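Local coordinates for YghZ aldo-keto reductase (PDB 3N6Q), which probably reduces aldehydes or ketones with a nicotinamide cofactor, as an aldo-keto reductase built on a TIM barrel, at residues 173-178 / 209-214; 53-58 / 310-315. One frame throughout, in Å; residues are numbered along the deposited sequence.

Interaction 1 (173-178 / 209-214)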
loop_
_atom_site.group_PDB
_atom_site.type_symbol
_atom_site.label_atom_id
_atom_site.label_comp_id
_atom_site.label_asym_id
_atom_site.label_seq_id
_atom_site.Cartn_x
_atom_site.Cartn_y
_atom_site.Cartn_z
ATOM N N GLU B 173 26.297 9.335 -15.052
ATOM C CA GLU B 173 25.104 9.756 -15.785
ATOM C C GLU B 173 23.922 8.842 -15.388
ATOM O O GLU B 173 22.819 9.331 -15.143
ATOM C CB GLU B 173 25.384 9.606 -17.287
ATOM C CG GLU B 173 26.542 10.520 -17.817
ATOM C CD GLU B 173 27.996 10.135 -17.354
ATOM O OE1 GLU B 173 28.328 8.926 -17.082
ATOM O OE2 GLU B 173 28.825 11.093 -17.318
ATOM N N ARG B 174 24.162 7.524 -15.367
ATOM C CA ARG B 174 23.099 6.573 -14.927
ATOM C C ARG B 174 22.684 6.777 -13.442
ATOM O O ARG B 174 21.489 6.751 -13.100
ATOM C CB ARG B 174 23.496 5.146 -15.199
ATOM C CG ARG B 174 23.458 4.809 -16.695
ATOM C CD ARG B 174 23.924 3.381 -16.977
ATOM N NE ARG B 174 23.797 3.030 -18.403
ATOM C CZ ARG B 174 22.690 2.525 -18.980
ATOM N NH1 ARG B 174 21.527 2.488 -18.323
ATOM N NH2 ARG B 174 22.725 2.165 -20.272
ATOM N N THR B 175 23.671 7.029 -12.570
ATOM C CA THR B 175 23.391 7.407 -11.183
ATOM C C THR B 175 22.504 8.617 -11.090
ATOM O O THR B 175 21.480 8.653 -10.381
ATOM C CB THR B 175 24.706 7.640 -10.397
ATOM O OG1 THR B 175 25.468 6.428 -10.432
ATOM C CG2 THR B 175 24.415 8.043 -8.955
ATOM N N GLN B 176 22.851 9.645 -11.861
ATOM C CA GLN B 176 22.015 10.819 -11.840
ATOM C C GLN B 176 20.566 10.546 -12.316
ATOM O O GLN B 176 19.606 11.068 -11.722
ATOM C CB GLN B 176 22.667 11.948 -12.670
ATOM C CG GLN B 176 21.773 13.185 -12.817
ATOM C CD GLN B 176 21.789 13.992 -11.569
ATOM O OE1 GLN B 176 22.833 14.126 -10.930
ATOM N NE2 GLN B 176 20.651 14.611 -11.233
ATOM N N LYS B 177 20.432 9.740 -13.363
ATOM C CA LYS B 177 19.105 9.375 -13.832
ATOM C C LYS B 177 18.338 8.617 -12.716
ATOM O O LYS B 177 17.142 8.849 -12.508
ATOM C CB LYS B 177 19.224 8.526 -15.114
ATOM C CG LYS B 177 17.848 8.193 -15.750
ATOM C CD LYS B 177 16.994 9.460 -15.904
ATOM C CE LYS B 177 15.893 9.215 -16.934
ATOM N NZ LYS B 177 15.003 10.404 -17.096
ATOM N N MET B 178 19.001 7.670 -12.059
ATOM C CA MET B 178 18.268 6.872 -11.027
ATOM C C MET B 178 17.819 7.771 -9.901
ATOM O O MET B 178 16.752 7.599 -9.310
ATOM C CB MET B 178 19.135 5.726 -10.463
ATOM C CG MET B 178 19.549 4.669 -11.496
ATOM S SD MET B 178 18.019 3.689 -11.969
ATOM C CE MET B 178 17.429 3.473 -10.264
ATOM N N LEU B 209 32.201 10.750 -7.877
ATOM C CA LEU B 209 32.204 11.375 -6.565
ATOM C C LEU B 209 31.517 12.778 -6.585
ATOM O O LEU B 209 30.828 13.109 -5.644
ATOM C CB LEU B 209 33.617 11.382 -5.914
ATOM C CG LEU B 209 34.126 10.034 -5.298
ATOM C CD1 LEU B 209 35.269 10.232 -4.323
ATOM C CD2 LEU B 209 33.026 9.252 -4.558
ATOM N N ASP B 210 31.558 13.483 -7.709
ATOM C CA ASP B 210 30.845 14.783 -7.848
ATOM C C ASP B 210 29.322 14.456 -7.806
ATOM O O ASP B 210 28.559 15.137 -7.146
ATOM C CB ASP B 210 31.117 15.471 -9.238
ATOM C CG ASP B 210 32.597 15.891 -9.465
ATOM O OD1 ASP B 210 33.160 16.383 -8.489
ATOM O OD2 ASP B 210 33.176 15.728 -10.624
ATOM N N THR B 211 28.886 13.497 -8.628
ATOM C CA THR B 211 27.451 13.114 -8.718
ATOM C C THR B 211 26.917 12.732 -7.310
ATOM O O THR B 211 25.845 13.205 -6.885
ATOM C CB THR B 211 27.265 11.976 -9.732
ATOM O OG1 THR B 211 27.774 12.405 -11.003
ATOM C CG2 THR B 211 25.763 11.649 -9.933
ATOM N N LEU B 212 27.678 11.941 -6.566
ATOM C CA LEU B 212 27.202 11.449 -5.245
ATOM C C LEU B 212 27.070 12.624 -4.275
ATOM O O LEU B 212 26.032 12.833 -3.622
ATOM C CB LEU B 212 28.137 10.354 -4.669
ATOM C CG LEU B 212 28.296 9.096 -5.554
ATOM C CD1 LEU B 212 29.079 8.042 -4.771
ATOM C CD2 LEU B 212 26.845 8.534 -5.968
ATOM N N GLN B 213 28.096 13.477 -4.239
ATOM C CA GLN B 213 27.997 14.664 -3.383
ATOM C C GLN B 213 26.844 15.604 -3.741
ATOM O O GLN B 213 26.136 16.066 -2.840
ATOM C CB GLN B 213 29.307 15.480 -3.400
ATOM C CG GLN B 213 29.339 16.594 -2.306
ATOM C CD GLN B 213 30.719 17.233 -2.191
ATOM O OE1 GLN B 213 31.300 17.278 -1.095
ATOM N NE2 GLN B 213 31.305 17.599 -3.339
ATOM N N ASN B 214 26.686 15.923 -5.017
ATOM C CA ASN B 214 25.641 16.838 -5.480
ATOM C C ASN B 214 24.247 16.343 -5.119
ATOM O O ASN B 214 23.304 17.128 -4.992
ATOM C CB ASN B 214 25.757 17.063 -6.999
ATOM C CG ASN B 214 27.001 17.907 -7.375
ATOM O OD1 ASN B 214 27.663 18.472 -6.504
ATOM N ND2 ASN B 214 27.384 17.863 -8.640
HETATM O O HOH W 1 25.408 14.223 -12.140
#

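Interaction 2 (53-58 / 310-315)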
loop_
_atom_site.group_PDB
_atom_site.type_symbol
_atom_site.label_atom_id
_atom_site.label_comp_id
_atom_site.label_asym_id
_atom_site.label_seq_id
_atom_site.Cartn_x
_atom_site.Cartn_y
_atom_site.Cartn_z
ATOM N N PHE B 53 30.399 -7.665 14.980
ATOM C CA PHE B 53 29.440 -6.910 15.780
ATOM C C PHE B 53 30.055 -6.427 17.112
ATOM O O PHE B 53 29.765 -5.313 17.548
ATOM C CB PHE B 53 28.195 -7.754 16.036
ATOM C CG PHE B 53 27.047 -6.995 16.641
ATOM C CD1 PHE B 53 26.521 -5.865 16.004
ATOM C CD2 PHE B 53 26.503 -7.399 17.865
ATOM C CE1 PHE B 53 25.430 -5.147 16.552
ATOM C CE2 PHE B 53 25.353 -6.698 18.421
ATOM C CZ PHE B 53 24.832 -5.590 17.772
ATOM N N ASP B 54 30.907 -7.255 17.722
ATOM C CA ASP B 54 31.613 -6.838 18.982
ATOM C C ASP B 54 32.573 -5.655 18.701
ATOM O O ASP B 54 32.942 -4.908 19.638
ATOM C CB ASP B 54 32.411 -7.995 19.502
ATOM C CG ASP B 54 31.558 -9.018 20.261
ATOM O OD1 ASP B 54 30.415 -8.731 20.629
ATOM O OD2 ASP B 54 32.130 -10.039 20.569
ATOM N N LEU B 55 33.010 -5.516 17.454
ATOM C CA LEU B 55 33.839 -4.327 17.055
ATOM C C LEU B 55 33.040 -3.100 16.641
ATOM O O LEU B 55 33.633 -2.058 16.316
ATOM C CB LEU B 55 34.845 -4.684 15.954
ATOM C CG LEU B 55 35.942 -5.686 16.255
ATOM C CD1 LEU B 55 36.526 -6.161 14.948
ATOM C CD2 LEU B 55 37.066 -5.080 17.223
ATOM N N GLY B 56 31.704 -3.165 16.738
ATOM C CA GLY B 56 30.850 -2.050 16.324
ATOM C C GLY B 56 30.471 -2.085 14.849
ATOM O O GLY B 56 29.877 -1.149 14.331
ATOM N N ILE B 57 30.889 -3.107 14.134
ATOM C CA ILE B 57 30.472 -3.194 12.719
ATOM C C ILE B 57 29.008 -3.647 12.686
ATOM O O ILE B 57 28.700 -4.780 13.033
ATOM C CB ILE B 57 31.358 -4.130 11.957
ATOM C CG1 ILE B 57 32.810 -3.594 11.995
ATOM C CG2 ILE B 57 30.843 -4.289 10.507
ATOM C CD1 ILE B 57 33.734 -4.494 11.304
ATOM N N THR B 58 28.137 -2.750 12.272
ATOM C CA THR B 58 26.693 -2.958 12.349
ATOM C C THR B 58 26.125 -3.199 10.935
ATOM O O THR B 58 24.889 -3.470 10.796
ATOM C CB THR B 58 26.001 -1.742 12.890
ATOM O OG1 THR B 58 26.460 -0.608 12.128
ATOM C CG2 THR B 58 26.314 -1.511 14.389
ATOM N N GLU B 310 42.542 -6.385 12.912
ATOM C CA GLU B 310 43.667 -5.681 12.318
ATOM C C GLU B 310 43.148 -4.536 11.458
ATOM O O GLU B 310 43.636 -3.389 11.511
ATOM C CB GLU B 310 44.474 -6.654 11.466
ATOM C CG GLU B 310 45.896 -6.198 11.095
ATOM C CD GLU B 310 45.980 -5.399 9.767
ATOM O OE1 GLU B 310 44.974 -4.760 9.350
ATOM O OE2 GLU B 310 47.071 -5.406 9.145
ATOM N N ASN B 311 42.100 -4.806 10.692
ATOM C CA ASN B 311 41.624 -3.749 9.715
ATOM C C ASN B 311 41.015 -2.492 10.380
ATOM O O ASN B 311 41.203 -1.340 9.931
ATOM C CB ASN B 311 40.615 -4.380 8.755
ATOM C CG ASN B 311 41.264 -5.245 7.676
ATOM O OD1 ASN B 311 40.548 -5.958 6.972
ATOM N ND2 ASN B 311 42.594 -5.283 7.608
ATOM N N VAL B 312 40.315 -2.681 11.484
ATOM C CA VAL B 312 39.600 -1.571 12.106
ATOM C C VAL B 312 40.600 -0.582 12.697
ATOM O O VAL B 312 40.246 0.571 12.949
ATOM C CB VAL B 312 38.623 -1.976 13.223
ATOM C CG1 VAL B 312 37.370 -2.755 12.647
ATOM C CG2 VAL B 312 39.333 -2.751 14.344
ATOM N N GLN B 313 41.815 -1.048 12.943
ATOM C CA GLN B 313 42.894 -0.157 13.438
ATOM C C GLN B 313 43.377 0.842 12.409
ATOM O O GLN B 313 44.089 1.818 12.749
ATOM C CB GLN B 313 44.081 -0.972 13.966
ATOM C CG GLN B 313 43.720 -1.714 15.258
ATOM C CD GLN B 313 44.928 -2.428 15.803
ATOM O OE1 GLN B 313 45.945 -1.790 16.110
ATOM N NE2 GLN B 313 44.890 -3.761 15.794
ATOM N N ALA B 314 42.911 0.684 11.174
ATOM C CA ALA B 314 43.124 1.772 10.169
ATOM C C ALA B 314 42.572 3.108 10.701
ATOM O O ALA B 314 43.093 4.211 10.366
ATOM C CB ALA B 314 42.486 1.409 8.821
ATOM N N LEU B 315 41.520 3.041 11.519
ATOM C CA LEU B 315 40.936 4.257 12.038
ATOM C C LEU B 315 41.908 5.074 12.930
ATOM O O LEU B 315 41.612 6.223 13.250
ATOM C CB LEU B 315 39.607 3.999 12.791
ATOM C CG LEU B 315 38.522 3.323 11.904
ATOM C CD1 LEU B 315 37.350 2.877 12.826
ATOM C CD2 LEU B 315 38.074 4.386 10.838
#

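Interaction 1 (173-178 / 209-214)
Thr175 and Thr211 meet methyl to methyl, CG2 of Thr175 lying 4.0 Å from CG2 of Thr211. The same Thr175 methyl reaches past to Leu212, with its CG2 3.9 Å from CD2 of Leu212, and the two side chains cross at about a right angle. In both threonines OG1 lies beside the backbone N (chi1 -59° in Thr175), which leaves CG2 anti to that N and facing the other helix. Gln176 bends at chi2 (77°) and brings OE1 to 4.0 Å from CG2 of Thr211. A water joins the polar edge: it donates to OE1 of Gln176 at 2.8 Å and sits 3.2 Å from OG1 of Thr211. The hydroxyl of Thr175 bonds instead to the carbonyl of Ser171. The amide of Gln176 is held at both ends, by Glu180 at NE2 and by Asn215 at OE1. Asn215 also bonds the carbonyl O of Thr211, so it ties the two helices together. The segment axes approach to 9.7 Å and run in nearly the same direction, 17° apart. Inward, Thr175 and Leu212 touch His192 of barrel strand 191-193. Methyls thus pack beside the barrel strand, and one water links the polar groups, with no direct hydrogen bond across.

Interaction 2 (53-58 / 310-315)
A Schellman motif ends helix 42-54, and the side chains on both sides of its glycine meet helix 305-312. Leu55 and Ile57 converge on one methyl of Val312. CD1 of Leu55 lies 4.2 Å from CG1 of Val312, and CD1 of Ile57 lies 4.2 Å from the same CG1. Val312 has two conformers, and both contacts hold for the one described, in which CG1 is beside the backbone N and anti to the carbonyl carbon (chi1 -69°). Leu55 crosses Val312 obliquely. Ile57 arrives with an extended chain (chi2 178°), which carries CD1 out to the valine. Gly56 itself takes the positive phi of the turn, and its N bonds the carbonyl O of Phe53 at 3.0 Å.

In the TIM barrel, this turn leads from helix 42-54 into strand 59-61, while helix 305-312 follows strand 297-300. Strands 59-61 and 297-300 both pair with 24-31, so the contact lies where the chain's early and late parts come together to close the barrel. The carbonyl of Gly56 accepts a bond from Tyr15 of strand 15-17. The chain then runs on from Val312 in 3-10 form at 313-315, with N of Leu315 3.1 Å from O of Val312. Asn311 packs on Leu28, Ala282 and Leu286. Its ND2 donates to OE1 of Glu310 at 3.0 Å, a bent bond of 139° that meets the carboxylate from above its plane. OE2 of Glu310 bonds Ser280. On the turn side, Thr58 OG1 bonds Tyr107 OH of a second subunit.

Interactions 1 and 2 lie on opposite sides of the chain's centre and do not touch. Their centres are 29 Å apart, and their nearest atoms about 16 Å. Along the chain, both segments of interaction 1 fall between 53-58 and 310-315. Interaction 1 joins two helices on one flank of the TIM barrel. Interaction 2 joins a helix end and a helix on the other flank. The strands between them form the shared barrel: 191-193 lies under interaction 1, and 24-31 lies under the 310-315 side of interaction 2. Only interaction 2 reaches another subunit. The crystal holds no cofactor or substrate; in aldo-keto reductases the active site lies at the strands' C-terminal ends, opposite turn 53-58.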